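Local structure of lectin (Trichosanthes anguina, 4HR6) at residues L35-Q40 with A110-N115; D146-E151 with L161-P166; D199-I204 with I248-H253. The protein binds galactosides through ricin-type beta-trefoil domains, within a three-chain lectin that is a nontoxic homologue of type II ribosome-inactivating proteins. All blocks are in the same frame, centred on the assembly; numbering follows the deposited sequence.

Interaction 1 (L35-Q40 with A110-N115). With AMG (methyl alpha-D-galactopyranoside), chain D.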
loop_
_atom_site.group_PDB
_atom_site.type_symbol
_atom_site.label_atom_id
_atom_site.label_comp_id
_atom_site.label_asym_id
_atom_site.label_seq_id
_atom_site.Cartn_x
_atom_site.Cartn_y
_atom_site.Cartn_z
ATOM N N LEU C 35 3.847 -26.825 -7.219
ATOM C CA LEU C 35 4.599 -25.593 -7.415
ATOM C C LEU C 35 5.465 -25.770 -8.646
ATOM O O LEU C 35 6.056 -26.822 -8.824
ATOM C CB LEU C 35 5.530 -25.303 -6.244
ATOM C CG LEU C 35 4.964 -24.918 -4.885
ATOM C CD1 LEU C 35 6.134 -24.523 -3.996
ATOM C CD2 LEU C 35 3.946 -23.791 -4.985
ATOM N N TYR C 36 5.579 -24.730 -9.465
ATOM C CA TYR C 36 6.400 -24.784 -10.669
ATOM C C TYR C 36 6.820 -23.361 -11.064
ATOM O O TYR C 36 6.088 -22.419 -10.810
ATOM C CB TYR C 36 5.611 -25.460 -11.805
ATOM C CG TYR C 36 6.474 -26.017 -12.918
ATOM C CD1 TYR C 36 7.026 -27.302 -12.829
ATOM C CD2 TYR C 36 6.751 -25.266 -14.055
ATOM C CE1 TYR C 36 7.825 -27.817 -13.843
ATOM C CE2 TYR C 36 7.552 -25.772 -15.074
ATOM C CZ TYR C 36 8.084 -27.048 -14.962
ATOM O OH TYR C 36 8.869 -27.542 -15.971
ATOM N N PRO C 37 8.006 -23.196 -11.674
ATOM C CA PRO C 37 8.389 -21.883 -12.182
ATOM C C PRO C 37 7.239 -21.145 -12.873
ATOM O O PRO C 37 6.531 -21.741 -13.690
ATOM C CB PRO C 37 9.491 -22.214 -13.189
ATOM C CG PRO C 37 10.113 -23.468 -12.671
ATOM C CD PRO C 37 9.124 -24.151 -11.762
ATOM N N CYS C 38 7.055 -19.868 -12.533
ATOM C CA CYS C 38 5.974 -19.077 -13.097
ATOM C C CYS C 38 6.242 -18.819 -14.555
ATOM O O CYS C 38 7.364 -18.513 -14.943
ATOM C CB CYS C 38 5.826 -17.744 -12.373
ATOM S SG CYS C 38 5.408 -17.922 -10.638
ATOM N N GLY C 39 5.194 -18.966 -15.358
ATOM C CA GLY C 39 5.246 -18.653 -16.779
ATOM C C GLY C 39 3.856 -18.313 -17.275
ATOM O O GLY C 39 2.913 -18.225 -16.489
ATOM N N GLN C 40 3.722 -18.150 -18.585
ATOM C CA GLN C 40 2.456 -17.730 -19.175
ATOM C C GLN C 40 1.561 -18.902 -19.597
ATOM O O GLN C 40 0.571 -18.690 -20.291
ATOM C CB GLN C 40 2.720 -16.805 -20.371
ATOM C CG GLN C 40 3.800 -15.760 -20.109
ATOM C CD GLN C 40 3.457 -14.389 -20.672
ATOM O OE1 GLN C 40 3.324 -14.214 -21.888
ATOM N NE2 GLN C 40 3.315 -13.402 -19.786
ATOM N N ALA C 110 10.140 -26.830 -0.673
ATOM C CA ALA C 110 10.420 -25.601 -1.413
ATOM C C ALA C 110 10.793 -25.890 -2.862
ATOM O O ALA C 110 11.112 -24.971 -3.617
ATOM C CB ALA C 110 11.541 -24.819 -0.734
ATOM N N THR C 111 10.745 -27.161 -3.249
ATOM C CA THR C 111 11.320 -27.609 -4.516
ATOM C C THR C 111 10.298 -27.633 -5.669
ATOM O O THR C 111 9.096 -27.865 -5.470
ATOM C CB THR C 111 12.026 -28.991 -4.354
ATOM O OG1 THR C 111 12.798 -29.284 -5.521
ATOM C CG2 THR C 111 11.032 -30.139 -4.108
ATOM N N ARG C 112 10.807 -27.356 -6.867
ATOM C CA ARG C 112 10.079 -27.544 -8.119
ATOM C C ARG C 112 9.341 -28.895 -8.144
ATOM O O ARG C 112 9.882 -29.916 -7.723
ATOM C CB ARG C 112 11.075 -27.449 -9.289
ATOM C CG ARG C 112 10.574 -27.967 -10.633
ATOM C CD ARG C 112 11.719 -28.142 -11.616
ATOM N NE ARG C 112 12.212 -26.862 -12.127
ATOM C CZ ARG C 112 13.416 -26.664 -12.665
ATOM N NH1 ARG C 112 14.295 -27.661 -12.759
ATOM N NH2 ARG C 112 13.753 -25.455 -13.105
ATOM N N SER C 113 8.106 -28.878 -8.635
ATOM C CA SER C 113 7.262 -30.076 -8.772
ATOM C C SER C 113 6.789 -30.715 -7.449
ATOM O O SER C 113 6.376 -31.874 -7.441
ATOM C CB SER C 113 7.940 -31.132 -9.668
ATOM O OG SER C 113 8.415 -30.563 -10.882
ATOM N N THR C 114 6.823 -29.966 -6.348
ATOM C CA THR C 114 6.262 -30.436 -5.074
ATOM C C THR C 114 4.740 -30.534 -5.132
ATOM O O THR C 114 4.078 -29.631 -5.636
ATOM C CB THR C 114 6.594 -29.470 -3.921
ATOM O OG1 THR C 114 8.014 -29.377 -3.760
ATOM C CG2 THR C 114 5.950 -29.934 -2.609
ATOM N N ASN C 115 4.189 -31.613 -4.586
ATOM C CA ASN C 115 2.733 -31.774 -4.498
ATOM C C ASN C 115 2.156 -30.815 -3.465
ATOM O O ASN C 115 2.673 -30.722 -2.343
ATOM C CB ASN C 115 2.355 -33.218 -4.124
ATOM C CG ASN C 115 2.747 -34.231 -5.192
ATOM O OD1 ASN C 115 2.980 -33.877 -6.348
ATOM N ND2 ASN C 115 2.821 -35.504 -4.805
HETATM C C1 AMG D . 5.081 -29.059 -18.369
HETATM C C2 AMG D . 4.194 -27.828 -18.175
HETATM C C3 AMG D . 4.444 -27.154 -16.822
HETATM C C4 AMG D . 4.442 -28.153 -15.662
HETATM C C5 AMG D . 5.250 -29.422 -15.981
HETATM C C6 AMG D . 5.041 -30.501 -14.917
HETATM C C7 AMG D . 7.091 -29.117 -19.685
HETATM O O1 AMG D . 6.458 -28.665 -18.485
HETATM O O2 AMG D . 4.450 -26.892 -19.229
HETATM O O3 AMG D . 3.447 -26.148 -16.586
HETATM O O4 AMG D . 3.091 -28.488 -15.321
HETATM O O5 AMG D . 4.896 -29.959 -17.264
HETATM O O6 AMG D . 6.263 -31.211 -14.687
#

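Interaction 2 (D146-E151 with L161-P166)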
loop_
_atom_site.group_PDB
_atom_site.type_symbol
_atom_site.label_atom_id
_atom_site.label_comp_id
_atom_site.label_asym_id
_atom_site.label_seq_id
_atom_site.Cartn_x
_atom_site.Cartn_y
_atom_site.Cartn_z
ATOM N N ASP C 146 12.119 7.913 12.697
ATOM C CA ASP C 146 13.223 8.835 12.485
ATOM C C ASP C 146 13.752 8.709 11.072
ATOM O O ASP C 146 14.877 9.111 10.784
ATOM C CB ASP C 146 14.342 8.580 13.521
ATOM C CG ASP C 146 14.996 9.865 14.016
ATOM O OD1 ASP C 146 14.383 10.950 13.883
ATOM O OD2 ASP C 146 16.123 9.790 14.556
ATOM N N ASP C 147 12.931 8.164 10.180
ATOM C CA ASP C 147 13.320 7.958 8.781
ATOM C C ASP C 147 14.581 7.143 8.583
ATOM O O ASP C 147 15.332 7.357 7.619
ATOM C CB ASP C 147 13.455 9.301 8.082
ATOM C CG ASP C 147 12.248 10.141 8.275
ATOM O OD1 ASP C 147 11.185 9.723 7.772
ATOM O OD2 ASP C 147 12.354 11.172 8.959
ATOM N N MET C 148 14.784 6.173 9.463
ATOM C CA MET C 148 15.922 5.273 9.341
ATOM C C MET C 148 15.522 3.972 8.659
ATOM O O MET C 148 14.358 3.585 8.708
ATOM C CB MET C 148 16.503 5.024 10.714
ATOM C CG MET C 148 17.187 6.265 11.248
ATOM S SD MET C 148 17.970 5.976 12.827
ATOM C CE MET C 148 19.519 5.245 12.297
ATOM N N CYS C 149 16.500 3.322 8.024
ATOM C CA CYS C 149 16.300 2.148 7.173
ATOM C C CYS C 149 16.780 0.851 7.848
ATOM O O CYS C 149 17.856 0.831 8.458
ATOM C CB CYS C 149 17.095 2.311 5.879
ATOM S SG CYS C 149 16.392 3.394 4.598
ATOM N N LEU C 150 16.005 -0.230 7.714
ATOM C CA LEU C 150 16.445 -1.563 8.138
ATOM C C LEU C 150 17.665 -1.991 7.356
ATOM O O LEU C 150 17.666 -1.980 6.126
ATOM C CB LEU C 150 15.378 -2.632 7.911
ATOM C CG LEU C 150 14.368 -2.957 9.000
ATOM C CD1 LEU C 150 13.632 -4.208 8.552
ATOM C CD2 LEU C 150 14.994 -3.186 10.363
ATOM N N GLU C 151 18.709 -2.385 8.085
ATOM C CA GLU C 151 19.928 -2.871 7.462
ATOM C C GLU C 151 20.281 -4.305 7.916
ATOM O O GLU C 151 20.114 -4.675 9.088
ATOM C CB GLU C 151 21.075 -1.914 7.757
ATOM C CG GLU C 151 22.267 -2.116 6.842
ATOM C CD GLU C 151 23.322 -1.059 7.043
ATOM O OE1 GLU C 151 23.057 0.110 6.705
ATOM O OE2 GLU C 151 24.409 -1.398 7.548
ATOM N N LEU C 161 18.251 -0.725 12.621
ATOM C CA LEU C 161 18.104 0.540 11.910
ATOM C C LEU C 161 19.398 1.342 11.798
ATOM O O LEU C 161 20.092 1.597 12.784
ATOM C CB LEU C 161 17.009 1.372 12.574
ATOM C CG LEU C 161 15.627 0.734 12.425
ATOM C CD1 LEU C 161 14.617 1.403 13.344
ATOM C CD2 LEU C 161 15.187 0.792 10.977
ATOM N N GLU C 162 19.715 1.710 10.567
ATOM C CA GLU C 162 20.822 2.582 10.258
ATOM C C GLU C 162 20.261 3.745 9.439
ATOM O O GLU C 162 19.102 3.717 9.028
ATOM C CB GLU C 162 21.872 1.810 9.462
ATOM C CG GLU C 162 22.607 0.760 10.295
ATOM C CD GLU C 162 23.545 1.373 11.337
ATOM O OE1 GLU C 162 23.662 0.812 12.450
ATOM O OE2 GLU C 162 24.155 2.425 11.051
ATOM N N GLU C 163 21.081 4.767 9.231
ATOM C CA GLU C 163 20.726 5.880 8.384
ATOM C C GLU C 163 20.623 5.366 6.958
ATOM O O GLU C 163 21.509 4.649 6.486
ATOM C CB GLU C 163 21.791 6.981 8.457
ATOM C CG GLU C 163 21.255 8.389 8.242
ATOM C CD GLU C 163 20.529 8.944 9.461
ATOM O OE1 GLU C 163 19.410 9.478 9.298
ATOM O OE2 GLU C 163 21.070 8.847 10.584
ATOM N N CYS C 164 19.555 5.755 6.268
ATOM C CA CYS C 164 19.353 5.352 4.885
ATOM C C CYS C 164 20.434 5.896 3.988
ATOM O O CYS C 164 20.814 7.055 4.114
ATOM C CB CYS C 164 18.001 5.852 4.366
ATOM S SG CYS C 164 16.620 5.253 5.335
ATOM N N VAL C 165 20.903 5.058 3.067
ATOM C CA VAL C 165 21.905 5.454 2.090
ATOM C C VAL C 165 21.489 4.858 0.747
ATOM O O VAL C 165 21.523 3.638 0.576
ATOM C CB VAL C 165 23.316 4.949 2.463
ATOM C CG1 VAL C 165 24.355 5.561 1.530
ATOM C CG2 VAL C 165 23.643 5.261 3.918
ATOM N N PRO C 166 21.079 5.709 -0.207
ATOM C CA PRO C 166 20.544 5.160 -1.455
ATOM C C PRO C 166 21.526 4.207 -2.125
ATOM O O PRO C 166 22.732 4.456 -2.117
ATOM C CB PRO C 166 20.308 6.403 -2.331
ATOM C CG PRO C 166 21.075 7.508 -1.686
ATOM C CD PRO C 166 21.124 7.183 -0.223
HETATM O O HOH W 1 17.951 8.184 7.308
#

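Interaction 3 (D199-I204 with I248-H253). With AMG (methyl alpha-D-galactopyranoside), chain E.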
loop_
_atom_site.group_PDB
_atom_site.type_symbol
_atom_site.label_atom_id
_atom_site.label_comp_id
_atom_site.label_asym_id
_atom_site.label_seq_id
_atom_site.Cartn_x
_atom_site.Cartn_y
_atom_site.Cartn_z
ATOM N N ASP C 199 13.526 -7.644 26.880
ATOM C CA ASP C 199 12.365 -7.213 27.675
ATOM C C ASP C 199 11.194 -8.202 27.576
ATOM O O ASP C 199 10.034 -7.794 27.612
ATOM C CB ASP C 199 11.903 -5.798 27.267
ATOM C CG ASP C 199 12.974 -4.721 27.501
ATOM O OD1 ASP C 199 13.838 -4.890 28.388
ATOM O OD2 ASP C 199 12.941 -3.688 26.795
ATOM N N ASN C 200 11.509 -9.495 27.476
ATOM C CA ASN C 200 10.509 -10.580 27.389
ATOM C C ASN C 200 9.708 -10.609 26.079
ATOM O O ASN C 200 8.519 -10.937 26.067
ATOM C CB ASN C 200 9.570 -10.578 28.617
ATOM C CG ASN C 200 10.004 -11.564 29.691
ATOM O OD1 ASN C 200 9.182 -12.306 30.238
ATOM N ND2 ASN C 200 11.300 -11.581 29.995
ATOM N N TRP C 201 10.385 -10.282 24.978
ATOM C CA TRP C 201 9.790 -10.301 23.639
ATOM C C TRP C 201 10.822 -10.829 22.640
ATOM O O TRP C 201 12.019 -10.565 22.778
ATOM C CB TRP C 201 9.368 -8.893 23.220
ATOM C CG TRP C 201 8.304 -8.235 24.073
ATOM C CD1 TRP C 201 8.489 -7.227 24.978
ATOM C CD2 TRP C 201 6.892 -8.502 24.058
ATOM N NE1 TRP C 201 7.283 -6.864 25.543
ATOM C CE2 TRP C 201 6.289 -7.631 24.998
ATOM C CE3 TRP C 201 6.079 -9.395 23.350
ATOM C CZ2 TRP C 201 4.917 -7.622 25.236
ATOM C CZ3 TRP C 201 4.710 -9.391 23.599
ATOM C CH2 TRP C 201 4.145 -8.508 24.531
ATOM N N LYS C 202 10.362 -11.546 21.619
ATOM C CA LYS C 202 11.268 -12.197 20.675
ATOM C C LYS C 202 12.007 -11.181 19.816
ATOM O O LYS C 202 11.472 -10.112 19.513
ATOM C CB LYS C 202 10.503 -13.191 19.811
ATOM C CG LYS C 202 9.899 -14.334 20.625
ATOM C CD LYS C 202 8.658 -14.934 19.976
ATOM C CE LYS C 202 9.014 -15.922 18.877
ATOM N NZ LYS C 202 9.413 -17.251 19.421
ATOM N N VAL C 203 13.242 -11.514 19.445
ATOM C CA VAL C 203 14.117 -10.611 18.723
ATOM C C VAL C 203 14.223 -11.069 17.273
ATOM O O VAL C 203 14.296 -12.273 16.992
ATOM C CB VAL C 203 15.523 -10.539 19.372
ATOM C CG1 VAL C 203 16.551 -9.942 18.428
ATOM C CG2 VAL C 203 15.477 -9.722 20.662
ATOM N N ILE C 204 14.235 -10.096 16.358
ATOM C CA ILE C 204 14.207 -10.377 14.934
ATOM C C ILE C 204 15.619 -10.383 14.400
ATOM O O ILE C 204 16.395 -9.464 14.656
ATOM C CB ILE C 204 13.412 -9.312 14.128
ATOM C CG1 ILE C 204 12.053 -9.004 14.763
ATOM C CG2 ILE C 204 13.237 -9.773 12.677
ATOM C CD1 ILE C 204 11.132 -10.189 14.881
ATOM N N ILE C 248 12.247 -6.102 17.840
ATOM C CA ILE C 248 11.528 -7.169 18.506
ATOM C C ILE C 248 10.122 -7.349 17.925
ATOM O O ILE C 248 9.665 -6.527 17.132
ATOM C CB ILE C 248 11.420 -6.904 20.028
ATOM C CG1 ILE C 248 10.531 -5.693 20.321
ATOM C CG2 ILE C 248 12.810 -6.716 20.628
ATOM C CD1 ILE C 248 10.262 -5.457 21.792
ATOM N N LEU C 249 9.452 -8.417 18.362
ATOM C CA LEU C 249 8.094 -8.756 17.967
ATOM C C LEU C 249 7.170 -8.544 19.153
ATOM O O LEU C 249 7.217 -9.285 20.123
ATOM C CB LEU C 249 8.041 -10.214 17.509
ATOM C CG LEU C 249 6.751 -10.714 16.859
ATOM C CD1 LEU C 249 6.396 -9.894 15.628
ATOM C CD2 LEU C 249 6.920 -12.173 16.474
ATOM N N HIS C 250 6.312 -7.539 19.058
ATOM C CA HIS C 250 5.609 -7.010 20.214
ATOM C C HIS C 250 4.103 -7.018 20.010
ATOM O O HIS C 250 3.622 -7.177 18.900
ATOM C CB HIS C 250 6.105 -5.580 20.451
ATOM C CG HIS C 250 5.735 -5.016 21.784
ATOM N ND1 HIS C 250 4.555 -4.338 22.002
ATOM C CD2 HIS C 250 6.393 -5.014 22.965
ATOM C CE1 HIS C 250 4.500 -3.948 23.264
ATOM N NE2 HIS C 250 5.603 -4.345 23.868
ATOM N N ARG C 251 3.369 -6.863 21.104
ATOM C CA ARG C 251 1.939 -6.588 21.059
ATOM C C ARG C 251 1.682 -5.336 20.204
ATOM O O ARG C 251 2.386 -4.337 20.359
ATOM C CB ARG C 251 1.435 -6.353 22.485
ATOM C CG ARG C 251 -0.070 -6.333 22.652
ATOM C CD ARG C 251 -0.457 -6.016 24.093
ATOM N NE ARG C 251 -1.782 -6.549 24.417
ATOM C CZ ARG C 251 -2.027 -7.775 24.887
ATOM N NH1 ARG C 251 -1.041 -8.638 25.124
ATOM N NH2 ARG C 251 -3.279 -8.144 25.130
ATOM N N PRO C 252 0.675 -5.377 19.308
ATOM C CA PRO C 252 0.412 -4.215 18.448
ATOM C C PRO C 252 -0.244 -3.052 19.185
ATOM O O PRO C 252 -1.235 -3.243 19.891
ATOM C CB PRO C 252 -0.548 -4.770 17.383
ATOM C CG PRO C 252 -0.546 -6.252 17.558
ATOM C CD PRO C 252 -0.247 -6.482 19.002
ATOM N N HIS C 253 0.321 -1.859 19.044
ATOM C CA HIS C 253 -0.310 -0.647 19.604
ATOM C C HIS C 253 -0.321 0.549 18.641
ATOM O O HIS C 253 -0.916 1.580 18.950
ATOM C CB HIS C 253 0.311 -0.252 20.965
ATOM C CG HIS C 253 1.807 -0.168 20.956
ATOM N ND1 HIS C 253 2.508 0.611 20.061
ATOM C CD2 HIS C 253 2.738 -0.756 21.746
ATOM C CE1 HIS C 253 3.803 0.497 20.291
ATOM N NE2 HIS C 253 3.970 -0.323 21.313
HETATM C C1 AMG E . 7.852 0.146 25.432
HETATM C C2 AMG E . 7.392 0.430 24.001
HETATM C C3 AMG E . 7.027 -0.869 23.272
HETATM C C4 AMG E . 8.186 -1.854 23.356
HETATM C C5 AMG E . 8.661 -2.010 24.810
HETATM C C6 AMG E . 9.906 -2.884 24.936
HETATM C C7 AMG E . 6.757 0.038 27.546
HETATM O O1 AMG E . 6.786 -0.431 26.201
HETATM O O2 AMG E . 6.280 1.325 24.052
HETATM O O3 AMG E . 6.709 -0.627 21.893
HETATM O O4 AMG E . 9.247 -1.395 22.509
HETATM O O5 AMG E . 8.966 -0.738 25.383
HETATM O O6 AMG E . 9.985 -3.370 26.283
HETATM O O HOH W 2 7.371 -11.953 21.167
#

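Interaction 1 (L35-Q40 with A110-N115)
Beside one galactoside pocket of this ricin-type beta-trefoil lectin, to which it contributes Tyr36, strand 33-36 is met at Leu35 and Tyr36 by a type II beta turn running from Thr111 to Thr114. Two backbone hydrogen bonds make the join, both through Leu35. Its N donates to Thr114 O over 3.2 Å, with an N-H...O angle of 150°, while Leu35 O accepts from Ser113 N at 2.9 Å. The turn is closed internally as well: Thr111 O receives both the N and the OG1 of Thr114, which arrive from the same face of its carbonyl plane.

Tyr36 carries the side-chain part of the contact. Its CG lies anti to the backbone N (chi1 -159°), and the end of the ring comes closer to the turn than its CB direction would suggest. Ser113 OG sits at the ring edge, near the plane and 4.0 Å from Tyr36 CD1, and Arg112 CG approaches the same CD1 obliquely. The two ring faces have different coverings. Pro37 CD lies 3.4 Å above one, displaced toward the rim, and on the other the galactoside C4 stands 3.7 Å above the ring centre. Tyr36 is thus an apolar platform for the sugar, backed by proline. A bend at chi3 of Arg112 (-74°) presents the guanidinium edge to Pro37, with NE 4.0 Å from Pro37 CG; the two side chains cross at about a right angle.

Asp21, Gly24, Gln41 and Asn43 hydrogen-bond to the same sugar. Strand 33-36 pairs antiparallel with strand 19-22, the Cys19-Cys38 disulfide joins the chain two residues after Tyr36 to strand 19-22, and the turn belongs to the loop between strands 103-106 and 117-120.

Interaction 2 (D146-E151 with L161-P166)
Leu161 and Met148 touch across a disulfide-closed antiparallel beta hairpin of the ricin-type trefoil. The CD2 branch of Leu161 is the main bump on one face: it lies against the peptide between Cys149 and Leu150, 3.5 Å from both Cys149 C and Leu150 N, and meets Leu150 CD2 at 4.0 Å. Leu150 and Leu161 form a non-hydrogen-bonded pair. Met148 adds a second bump. Its CB lies 4.1 Å from Leu161 CB, and a bend at chi3 (83°) sets the methyl over the flat face of the Glu162-Glu163 peptide, with CE 3.3 Å from Glu162 C.

The other face carries Cys149 and Glu162, a hydrogen-bonded pair linked by Cys149 N to Glu162 O at 2.8 Å and by Glu162 N to Cys149 O. Here the Cys149-Cys164 disulfide (chi3 104°) fastens the end of the hairpin. Glu151 OE1 packs 3.4 Å from the CB methylene of Glu162; the same OE1 is held by Lys168 in a salt bridge and by Gln171 in a hydrogen bond. One water bridges Asp147 O, Glu163 OE1 and Cys164 N beside the disulfide.

Tyr129 of a neighbouring chain packs on both cysteines, and Lys14 of another chain forms a salt bridge with Asp147. Within the hairpin's own chain, Leu150 is hydrogen-bonded through its backbone to Ile142 of strand 138-143, and its O accepts from NE1 of Trp173 in strand 173-175.

Interaction 3 (D199-I204 with I248-H253)
Trp201 and His250 meet obliquely beside a galactoside pocket of the ricin-type beta-trefoil, where strands 201-208 and 247-250 run antiparallel. The six-membered ring of Trp201 and the imidazole have centroids 4.3 Å apart and planes at 45°, so the pair is neither stacked nor edge-to-face. His250 CD2 leans over one indole face, 3.3 Å from Trp201 NE1, and Arg251 N lies over the same ring. With CG opposite the backbone N (chi1 -166°), His250 turns its ring in between Trp201 and the sugar: the indole covers one face and the galactoside the other, with His250 NE2 3.6 Å from the galactoside C4. Its rotation is fixed by ND1, which donates to Arg251 O at 161°, almost in the ring plane and onto a carbonyl lone pair.

Ile248 touches both Trp201 and Val203. Its CD1 lies 3.8 Å from Trp201 CB, while its CG2 meets Val203 CG2 at 4.0 Å. The opposite face of the sheet carries Leu249, whose CB meets Ile204 CD1. Leu249 N bonds to Lys202 O over 2.9 Å, and a water links Lys202 N to Leu249 O.

Asp236, Arg239 and Asn257 also hold the sugar by hydrogen bonds. The two segments grip it at separate hydroxyls: Asp199 OD2 accepts from O6 at 3.0 Å, and His253 NE2 donates to O3 at 2.8 Å.

The three contacts follow one another along the chain without interleaving. Interaction 1 lies in the first ricin-type trefoil range, interactions 2 and 3 in the second. Interactions 1 and 3 sit on opposite sides of the chain's centre, their centres about 35 Å apart, and each includes residues of a different galactoside pocket, so the chain offers two well-separated sugar sites. Interaction 2 is also about 35 Å from interaction 1, centre to centre, but about 20 Å from interaction 3, with nearest atoms about 7 Å apart. It contributes no residue to either pocket; it touches other chains, whereas no other protein chain of the assembly touches interactions 1 and 3.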